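Local coordinates for protein alpha-galactosidase (Lactobacillus brevis, PDB 3MI6) that probably hydrolyses terminal, non-reducing alpha-D-galactose residues from alpha-D-galactosides such as galactose oligosaccharides and galactomannans, at residues E414-S419 with I476-N481; F524-S529 with P543-S548; G369-R374 with G382-D387. All blocks are in the same frame, centred on the assembly; numbering follows the deposited sequence.

Overall arrangement
All three contacts belong to the (beta/alpha)8 barrel. Along the chain contact 3 comes first, then contact 1, then contact 2. Contact 3 lies in the loop after strand 363-366. Contact 1 joins the chain just after strand 408-413 to strand 475-478 and the residues beyond it. Contact 2 pairs strands 523-526 and 544-546. These five strands follow one another round the barrel. The centre of contact 1 is about 12 Å from the centre of each of the others. Contacts 2 and 3 stay apart, with nearest atoms about 10 Å from each other. The series thus follows the rim that holds the predicted nucleophile Asp-479 and substrate residue Cys-527.

Contact 1: residues E414-S419 with I476-N481; sequences EPEMVS and IKWDMN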
loop_
_atom_site.group_PDB
_atom_site.type_symbol
_atom_site.label_atom_id
_atom_site.label_comp_id
_atom_site.label_asym_id
_atom_site.label_seq_id
_atom_site.Cartn_x
_atom_site.Cartn_y
_atom_site.Cartn_z
ATOM N N GLU D 414 32.653 -13.696 -31.619
ATOM C CA GLU D 414 32.775 -13.101 -30.285
ATOM C C GLU D 414 34.148 -12.441 -30.213
ATOM O O GLU D 414 35.036 -12.929 -29.522
ATOM C CB GLU D 414 32.618 -14.157 -29.177
ATOM C CG GLU D 414 32.384 -13.591 -27.772
ATOM C CD GLU D 414 32.219 -14.672 -26.706
ATOM O OE1 GLU D 414 31.977 -15.841 -27.059
ATOM O OE2 GLU D 414 32.327 -14.353 -25.505
ATOM N N PRO D 415 34.312 -11.316 -30.935
ATOM C CA PRO D 415 35.570 -10.599 -31.210
ATOM C C PRO D 415 36.384 -10.240 -29.975
ATOM O O PRO D 415 37.587 -10.534 -29.913
ATOM C CB PRO D 415 35.091 -9.296 -31.849
ATOM C CG PRO D 415 33.783 -9.626 -32.436
ATOM C CD PRO D 415 33.151 -10.603 -31.496
ATOM N N GLU D 416 35.732 -9.584 -29.019
ATOM C CA GLU D 416 36.404 -9.039 -27.845
ATOM C C GLU D 416 37.078 -10.100 -26.941
ATOM O O GLU D 416 37.722 -9.745 -25.950
ATOM C CB GLU D 416 35.405 -8.190 -27.040
ATOM C CG GLU D 416 34.608 -7.160 -27.876
ATOM C CD GLU D 416 33.203 -6.885 -27.316
ATOM O OE1 GLU D 416 33.093 -6.291 -26.221
ATOM O OE2 GLU D 416 32.203 -7.259 -27.974
HETATM N N MSE D 417 36.949 -11.384 -27.297
HETATM C CA MSE D 417 37.357 -12.502 -26.422
HETATM C C MSE D 417 38.537 -13.362 -26.899
HETATM O O MSE D 417 38.770 -13.516 -28.099
HETATM C CB MSE D 417 36.159 -13.415 -26.122
HETATM C CG MSE D 417 34.990 -12.700 -25.459
HETATM SE SE MSE D 417 35.454 -11.778 -23.774
HETATM C CE MSE D 417 33.891 -10.624 -23.690
ATOM N N VAL D 418 39.267 -13.932 -25.939
ATOM C CA VAL D 418 40.428 -14.783 -26.219
ATOM C C VAL D 418 40.511 -15.964 -25.238
ATOM O O VAL D 418 40.462 -15.777 -24.020
ATOM C CB VAL D 418 41.762 -13.963 -26.200
ATOM C CG1 VAL D 418 41.975 -13.302 -24.840
ATOM C CG2 VAL D 418 42.970 -14.829 -26.617
ATOM N N SER D 419 40.598 -17.176 -25.777
ATOM C CA SER D 419 40.834 -18.380 -24.981
ATOM C C SER D 419 42.341 -18.638 -24.856
ATOM O O SER D 419 43.100 -18.282 -25.751
ATOM C CB SER D 419 40.143 -19.581 -25.629
ATOM O OG SER D 419 38.859 -19.807 -25.070
ATOM N N ILE D 476 25.810 -10.855 -39.233
ATOM C CA ILE D 476 26.756 -11.319 -38.233
ATOM C C ILE D 476 26.127 -11.216 -36.835
ATOM O O ILE D 476 25.573 -10.189 -36.449
ATOM C CB ILE D 476 28.102 -10.536 -38.327
ATOM C CG1 ILE D 476 29.017 -11.173 -39.378
ATOM C CG2 ILE D 476 28.812 -10.501 -37.003
ATOM C CD1 ILE D 476 30.233 -10.356 -39.706
ATOM N N LYS D 477 26.166 -12.313 -36.098
ATOM C CA LYS D 477 25.808 -12.278 -34.697
ATOM C C LYS D 477 27.106 -12.016 -33.941
ATOM O O LYS D 477 28.030 -12.824 -33.961
ATOM C CB LYS D 477 25.167 -13.603 -34.274
ATOM C CG LYS D 477 24.467 -13.591 -32.913
ATOM C CD LYS D 477 23.863 -14.978 -32.641
ATOM C CE LYS D 477 23.322 -15.134 -31.222
ATOM N NZ LYS D 477 22.806 -16.523 -30.933
ATOM N N TRP D 478 27.170 -10.860 -33.298
ATOM C CA TRP D 478 28.354 -10.429 -32.567
ATOM C C TRP D 478 28.089 -10.536 -31.064
ATOM O O TRP D 478 27.456 -9.668 -30.451
ATOM C CB TRP D 478 28.699 -8.998 -32.984
ATOM C CG TRP D 478 29.780 -8.305 -32.208
ATOM C CD1 TRP D 478 30.169 -8.554 -30.929
ATOM C CD2 TRP D 478 30.582 -7.209 -32.662
ATOM N NE1 TRP D 478 31.171 -7.687 -30.555
ATOM C CE2 TRP D 478 31.441 -6.849 -31.599
ATOM C CE3 TRP D 478 30.655 -6.495 -33.865
ATOM C CZ2 TRP D 478 32.362 -5.811 -31.701
ATOM C CZ3 TRP D 478 31.571 -5.458 -33.964
ATOM C CH2 TRP D 478 32.414 -5.127 -32.889
ATOM N N ASP D 479 28.587 -11.619 -30.482
ATOM C CA ASP D 479 28.281 -11.982 -29.109
ATOM C C ASP D 479 29.368 -11.469 -28.154
ATOM O O ASP D 479 30.357 -10.886 -28.588
ATOM C CB ASP D 479 28.155 -13.498 -29.031
ATOM C CG ASP D 479 27.331 -13.956 -27.860
ATOM O OD1 ASP D 479 27.090 -13.140 -26.939
ATOM O OD2 ASP D 479 26.921 -15.142 -27.867
HETATM N N MSE D 480 29.179 -11.689 -26.856
HETATM C CA MSE D 480 30.086 -11.186 -25.824
HETATM C C MSE D 480 29.682 -11.807 -24.480
HETATM O O MSE D 480 28.728 -11.348 -23.843
HETATM C CB MSE D 480 30.025 -9.656 -25.769
HETATM C CG MSE D 480 31.220 -9.001 -25.100
HETATM SE SE MSE D 480 31.128 -8.942 -23.143
HETATM C CE MSE D 480 29.805 -7.517 -22.872
ATOM N N ASN D 481 30.421 -12.835 -24.052
ATOM C CA ASN D 481 29.939 -13.787 -23.051
ATOM C C ASN D 481 30.593 -13.824 -21.662
ATOM O O ASN D 481 30.357 -14.754 -20.899
ATOM C CB ASN D 481 29.963 -15.200 -23.635
ATOM C CG ASN D 481 28.857 -15.434 -24.640
ATOM O OD1 ASN D 481 29.100 -15.880 -25.771
ATOM N ND2 ASN D 481 27.630 -15.121 -24.242
#
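The indole of Trp-478 has Pro-415 over one face and the carboxylate of Glu-416 at its edge. Pro-415 CG stands 3.8 Å from the centroid of the five-membered ring, nearly on the ring normal, in a CH-pi contact. Tyr-512 of helix 500-518 also stacks on Trp-478. This is the C-terminal rim of a (beta/alpha)8 barrel: strand 475-478 ends here beside the turn that follows strand 408-413. That turn is a type I beta turn from Glu-414 to Met-417. It brings Pro-415 and Glu-416 to the same indole.

At the edge, Trp-478 NE1 donates to Glu-416 OE2 over 2.8 Å, almost straight at 165°. The acceptor lies close to the ring plane and is met on its anti side. The carboxylate itself is turned 65° against the ring. The same OE2 takes a salt bridge from Arg-533, while OE1 is bonded to Tyr-504, so both buried oxygens have partners. This fixes the rotation of the carboxylate.

Beyond the indole, the two selenomethionines Met-417 and Met-480 meet through Met-417 CE, which rests on the CG and SE of Met-480. Asp-479, the predicted nucleophile, comes just before Met-480 in the chain. Its OD2 is bonded to Trp-412 NE1 and its OD1 to Ser-529 N. Glu-414 supports the chain just after it. Its CG is anti to the backbone N (chi1 -165°) and the chain runs on extended, passing 3.5 Å from Asp-479 O at CG. At its end, Asn-481 N donates to Glu-414 OE2 over 2.8 Å from above the carboxylate plane.

Contact 2: residues F524-S529 with P543-S548; sequences FESCAS and PQAWTS
Glu-525 OE2 is held by two groups. Gln-544 NE2 donates to it over 2.6 Å, coming from above the carboxylate plane, and Tyr-475 OH adds a weak bond. Amide and carboxylate are turned 66° apart. The extended Glu-525 chain, with CG anti to N (chi1 -175°), also brings OE1 to 3.7 Å from Trp-546 CE3.

The backbones form a parallel pair in the (beta/alpha)8 barrel, part of the beta-alpha-beta unit with helix 536-539. Ser-526 bonds both neighbours of Ala-545. Its N donates to Gln-544 O over 3.0 Å, and its O accepts from Trp-546 N over 2.9 Å. Ser-526 OG and Ala-545 CB lie 3.7 Å apart on the face covered by helix 536-539.

At the end of the pair, Cys-527 SG comes obliquely to the Trp-546 ring, 3.8 Å from CD1. A water bonded to Ser-529 O reaches Ser-548 OG more weakly.

Both ends of the Cys-527 and Trp-546 contact lead to predicted catalytic residues. Cys-527 touches Asp-479, and Trp-546 NE1 bonds Asp-549 OD1. The contact therefore probably helps fix the spacing between nucleophile and proton donor.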
loop_
_atom_site.group_PDB
_atom_site.type_symbol
_atom_site.label_atom_id
_atom_site.label_comp_id
_atom_site.label_asym_id
_atom_site.label_seq_id
_atom_site.Cartn_x
_atom_site.Cartn_y
_atom_site.Cartn_z
ATOM N N PHE D 524 23.965 -6.466 -38.555
ATOM C CA PHE D 524 24.560 -6.897 -37.293
ATOM C C PHE D 524 23.479 -7.047 -36.240
ATOM O O PHE D 524 22.756 -6.094 -35.938
ATOM C CB PHE D 524 25.621 -5.906 -36.797
ATOM C CG PHE D 524 26.876 -5.914 -37.600
ATOM C CD1 PHE D 524 27.057 -5.018 -38.627
ATOM C CD2 PHE D 524 27.873 -6.825 -37.336
ATOM C CE1 PHE D 524 28.205 -5.031 -39.377
ATOM C CE2 PHE D 524 29.033 -6.846 -38.094
ATOM C CZ PHE D 524 29.199 -5.942 -39.112
ATOM N N GLU D 525 23.359 -8.262 -35.714
ATOM C CA GLU D 525 22.581 -8.515 -34.511
ATOM C C GLU D 525 23.548 -8.483 -33.349
ATOM O O GLU D 525 24.460 -9.282 -33.279
ATOM C CB GLU D 525 21.821 -9.860 -34.566
ATOM C CG GLU D 525 20.893 -10.083 -33.349
ATOM C CD GLU D 525 19.663 -10.995 -33.611
ATOM O OE1 GLU D 525 19.232 -11.691 -32.653
ATOM O OE2 GLU D 525 19.112 -11.016 -34.744
ATOM N N SER D 526 23.355 -7.518 -32.462
ATOM C CA SER D 526 24.165 -7.387 -31.259
ATOM C C SER D 526 23.807 -8.487 -30.243
ATOM O O SER D 526 22.671 -8.981 -30.214
ATOM C CB SER D 526 23.970 -5.992 -30.674
ATOM O OG SER D 526 23.575 -6.073 -29.332
ATOM N N CYS D 527 24.775 -8.902 -29.430
ATOM C CA CYS D 527 24.516 -9.962 -28.465
ATOM C C CYS D 527 25.462 -9.856 -27.290
ATOM O O CYS D 527 26.566 -9.355 -27.432
ATOM C CB CYS D 527 24.661 -11.329 -29.135
ATOM S SG CYS D 527 24.121 -12.734 -28.136
ATOM N N ALA D 528 25.017 -10.315 -26.127
ATOM C CA ALA D 528 25.860 -10.374 -24.932
ATOM C C ALA D 528 25.267 -11.379 -23.958
ATOM O O ALA D 528 24.670 -10.989 -22.950
ATOM C CB ALA D 528 25.985 -9.007 -24.273
ATOM N N SER D 529 25.435 -12.670 -24.264
ATOM C CA SER D 529 24.815 -13.731 -23.481
ATOM C C SER D 529 23.316 -13.461 -23.417
ATOM O O SER D 529 22.682 -13.625 -22.371
ATOM C CB SER D 529 25.390 -13.765 -22.060
ATOM O OG SER D 529 26.618 -14.454 -22.009
ATOM N N PRO D 543 20.904 -2.714 -35.534
ATOM C CA PRO D 543 19.516 -2.275 -35.344
ATOM C C PRO D 543 18.714 -3.227 -34.469
ATOM O O PRO D 543 17.605 -2.893 -34.063
ATOM C CB PRO D 543 18.960 -2.292 -36.758
ATOM C CG PRO D 543 19.718 -3.415 -37.411
ATOM C CD PRO D 543 21.125 -3.279 -36.877
ATOM N N GLN D 544 19.259 -4.396 -34.169
ATOM C CA GLN D 544 18.526 -5.354 -33.343
ATOM C C GLN D 544 19.451 -6.111 -32.402
ATOM O O GLN D 544 20.615 -6.332 -32.721
ATOM C CB GLN D 544 17.734 -6.329 -34.212
ATOM C CG GLN D 544 18.564 -7.348 -34.946
ATOM C CD GLN D 544 17.751 -8.008 -36.025
ATOM O OE1 GLN D 544 16.898 -7.370 -36.640
ATOM N NE2 GLN D 544 17.992 -9.290 -36.257
ATOM N N ALA D 545 18.932 -6.501 -31.243
ATOM C CA ALA D 545 19.737 -7.237 -30.283
ATOM C C ALA D 545 19.084 -8.576 -29.976
ATOM O O ALA D 545 17.872 -8.720 -30.130
ATOM C CB ALA D 545 19.922 -6.423 -29.012
ATOM N N TRP D 546 19.887 -9.564 -29.583
ATOM C CA TRP D 546 19.362 -10.829 -29.067
ATOM C C TRP D 546 18.884 -10.579 -27.632
ATOM O O TRP D 546 19.690 -10.462 -26.712
ATOM C CB TRP D 546 20.438 -11.919 -29.119
ATOM C CG TRP D 546 19.972 -13.259 -28.616
ATOM C CD1 TRP D 546 20.595 -14.059 -27.701
ATOM C CD2 TRP D 546 18.765 -13.945 -28.988
ATOM N NE1 TRP D 546 19.858 -15.209 -27.490
ATOM C CE2 TRP D 546 18.733 -15.161 -28.268
ATOM C CE3 TRP D 546 17.714 -13.654 -29.868
ATOM C CZ2 TRP D 546 17.695 -16.078 -28.402
ATOM C CZ3 TRP D 546 16.684 -14.564 -29.995
ATOM C CH2 TRP D 546 16.679 -15.763 -29.263
ATOM N N THR D 547 17.571 -10.489 -27.448
ATOM C CA THR D 547 16.998 -9.917 -26.228
ATOM C C THR D 547 17.338 -10.668 -24.944
ATOM O O THR D 547 17.682 -10.060 -23.934
ATOM C CB THR D 547 15.478 -9.801 -26.356
ATOM O OG1 THR D 547 15.163 -9.398 -27.692
ATOM C CG2 THR D 547 14.915 -8.779 -25.362
ATOM N N SER D 548 17.213 -11.987 -24.983
ATOM C CA SER D 548 17.582 -12.827 -23.853
ATOM C C SER D 548 17.991 -14.202 -24.355
ATOM O O SER D 548 17.466 -14.673 -25.353
ATOM C CB SER D 548 16.402 -12.969 -22.882
ATOM O OG SER D 548 16.769 -13.731 -21.744
HETATM O O HOH W 1 20.082 -13.966 -21.438
#

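Contact 3: residues G369-R374 with G382-D387; sequences GWFGHR and GDWFVD
Trp-370 O and Gly-372 N, on the two sides of Phe-371, both find backbone partners in 382-387. Asp-387 N donates to Trp-370 O over 2.9 Å, in the carbonyl plane. Gly-372 N donates to Phe-385 O over 3.2 Å. Together they make a single bridge in the long beta-alpha loop between strand 363-366 and helix 394-404 of the barrel. Trp-384 is the centre of an inverse gamma turn, closed by Phe-385 N to Asp-383 O at 2.7 Å.

Other polar groups are satisfied farther off. Trp-370 NE1 donates to Trp-412 O. The Asp-383 carboxylate takes Asp-423 N and, weakly, Leu-424 N. Gly-369 O accepts from Lys-390 NZ. Gly-372 O and Asp-387 OD1 are both acceptors and do not bond each other; OD1 takes a weak bond from Arg-389 N.

The Phe-371 ring lies between Trp-384 on one face and Arg-374 CG on the other. Arg-374 in turn is salt-bridged to Asp-368, a predicted substrate residue. With an alanine here in place of the phenylalanine, a gap is likely to open between Trp-384 CZ3 and Arg-374 CG, taking from each the ring it packs on. Trp-384 CZ3 sits over the centre of the Phe-371 ring, 3.6 Å from its CE1.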
loop_
_atom_site.group_PDB
_atom_site.type_symbol
_atom_site.label_atom_id
_atom_site.label_comp_id
_atom_site.label_asym_id
_atom_site.label_seq_id
_atom_site.Cartn_x
_atom_site.Cartn_y
_atom_site.Cartn_z
ATOM N N GLY D 369 31.072 -22.417 -32.986
ATOM C CA GLY D 369 31.713 -23.690 -33.260
ATOM C C GLY D 369 32.427 -23.836 -34.593
ATOM O O GLY D 369 33.092 -24.835 -34.829
ATOM N N TRP D 370 32.314 -22.846 -35.464
ATOM C CA TRP D 370 32.831 -22.997 -36.820
ATOM C C TRP D 370 34.331 -22.716 -36.961
ATOM O O TRP D 370 34.954 -23.082 -37.963
ATOM C CB TRP D 370 32.045 -22.104 -37.781
ATOM C CG TRP D 370 32.155 -20.657 -37.456
ATOM C CD1 TRP D 370 31.345 -19.949 -36.634
ATOM C CD2 TRP D 370 33.137 -19.746 -37.939
ATOM N NE1 TRP D 370 31.754 -18.647 -36.574
ATOM C CE2 TRP D 370 32.857 -18.494 -37.368
ATOM C CE3 TRP D 370 34.225 -19.864 -38.798
ATOM C CZ2 TRP D 370 33.625 -17.360 -37.630
ATOM C CZ3 TRP D 370 34.989 -18.742 -39.058
ATOM C CH2 TRP D 370 34.684 -17.504 -38.479
ATOM N N PHE D 371 34.907 -22.071 -35.955
ATOM C CA PHE D 371 36.279 -21.585 -36.039
ATOM C C PHE D 371 37.273 -22.450 -35.244
ATOM O O PHE D 371 36.873 -23.225 -34.370
ATOM C CB PHE D 371 36.314 -20.143 -35.545
ATOM C CG PHE D 371 35.684 -19.959 -34.192
ATOM C CD1 PHE D 371 36.462 -19.698 -33.078
ATOM C CD2 PHE D 371 34.312 -20.072 -34.027
ATOM C CE1 PHE D 371 35.880 -19.531 -31.827
ATOM C CE2 PHE D 371 33.730 -19.914 -32.777
ATOM C CZ PHE D 371 34.517 -19.636 -31.681
ATOM N N GLY D 372 38.563 -22.319 -35.552
ATOM C CA GLY D 372 39.613 -22.981 -34.789
ATOM C C GLY D 372 39.406 -24.461 -34.513
ATOM O O GLY D 372 39.503 -25.290 -35.408
ATOM N N HIS D 373 39.153 -24.801 -33.257
ATOM C CA HIS D 373 38.760 -26.160 -32.904
ATOM C C HIS D 373 37.627 -26.171 -31.865
ATOM O O HIS D 373 37.601 -27.005 -30.958
ATOM C CB HIS D 373 39.967 -27.027 -32.480
ATOM C CG HIS D 373 40.996 -26.315 -31.647
ATOM N ND1 HIS D 373 41.775 -25.283 -32.135
ATOM C CD2 HIS D 373 41.409 -26.522 -30.372
ATOM C CE1 HIS D 373 42.597 -24.865 -31.187
ATOM N NE2 HIS D 373 42.399 -25.604 -30.110
ATOM N N ARG D 374 36.682 -25.244 -32.025
ATOM C CA ARG D 374 35.571 -25.089 -31.090
ATOM C C ARG D 374 34.671 -26.309 -31.016
ATOM O O ARG D 374 33.636 -26.358 -31.668
ATOM C CB ARG D 374 34.717 -23.873 -31.453
ATOM C CG ARG D 374 35.334 -22.546 -31.099
ATOM C CD ARG D 374 35.330 -22.290 -29.592
ATOM N NE ARG D 374 34.069 -21.771 -29.078
ATOM C CZ ARG D 374 33.935 -21.128 -27.918
ATOM N NH1 ARG D 374 34.987 -20.909 -27.139
ATOM N NH2 ARG D 374 32.745 -20.689 -27.536
ATOM N N GLY D 382 39.384 -16.690 -30.563
ATOM C CA GLY D 382 40.398 -15.762 -31.028
ATOM C C GLY D 382 40.884 -16.166 -32.408
ATOM O O GLY D 382 41.541 -15.398 -33.100
ATOM N N ASP D 383 40.548 -17.389 -32.801
ATOM C CA ASP D 383 40.977 -17.948 -34.076
ATOM C C ASP D 383 39.872 -17.867 -35.123
ATOM O O ASP D 383 39.274 -18.876 -35.503
ATOM C CB ASP D 383 41.399 -19.403 -33.891
ATOM C CG ASP D 383 42.657 -19.542 -33.073
ATOM O OD1 ASP D 383 43.379 -18.536 -32.922
ATOM O OD2 ASP D 383 42.920 -20.662 -32.588
ATOM N N TRP D 384 39.620 -16.658 -35.597
ATOM C CA TRP D 384 38.502 -16.404 -36.494
ATOM C C TRP D 384 38.775 -16.845 -37.934
ATOM O O TRP D 384 38.729 -16.052 -38.881
ATOM C CB TRP D 384 38.083 -14.935 -36.394
ATOM C CG TRP D 384 37.805 -14.556 -34.963
ATOM C CD1 TRP D 384 38.494 -13.656 -34.200
ATOM C CD2 TRP D 384 36.788 -15.106 -34.113
ATOM N NE1 TRP D 384 37.955 -13.597 -32.938
ATOM C CE2 TRP D 384 36.908 -14.477 -32.858
ATOM C CE3 TRP D 384 35.781 -16.059 -34.299
ATOM C CZ2 TRP D 384 36.059 -14.769 -31.789
ATOM C CZ3 TRP D 384 34.934 -16.349 -33.238
ATOM C CH2 TRP D 384 35.077 -15.703 -31.996
ATOM N N PHE D 385 39.062 -18.133 -38.074
ATOM C CA PHE D 385 39.225 -18.745 -39.373
ATOM C C PHE D 385 38.603 -20.146 -39.348
ATOM O O PHE D 385 38.373 -20.705 -38.277
ATOM C CB PHE D 385 40.702 -18.765 -39.779
ATOM C CG PHE D 385 41.615 -19.333 -38.734
ATOM C CD1 PHE D 385 41.553 -20.672 -38.391
ATOM C CD2 PHE D 385 42.552 -18.535 -38.112
ATOM C CE1 PHE D 385 42.396 -21.205 -37.428
ATOM C CE2 PHE D 385 43.396 -19.060 -37.157
ATOM C CZ PHE D 385 43.318 -20.401 -36.813
ATOM N N VAL D 386 38.338 -20.698 -40.531
ATOM C CA VAL D 386 37.563 -21.931 -40.703
ATOM C C VAL D 386 38.131 -23.209 -40.050
ATOM O O VAL D 386 39.334 -23.484 -40.106
ATOM C CB VAL D 386 37.346 -22.216 -42.199
ATOM C CG1 VAL D 386 36.094 -23.057 -42.391
ATOM C CG2 VAL D 386 37.273 -20.899 -42.995
ATOM N N ASP D 387 37.242 -23.994 -39.446
ATOM C CA ASP D 387 37.618 -25.257 -38.809
ATOM C C ASP D 387 37.396 -26.416 -39.772
ATOM O O ASP D 387 36.256 -26.846 -39.971
ATOM C CB ASP D 387 36.787 -25.488 -37.540
ATOM C CG ASP D 387 37.043 -26.855 -36.910
ATOM O OD1 ASP D 387 38.056 -27.491 -37.274
ATOM O OD2 ASP D 387 36.242 -27.294 -36.051
#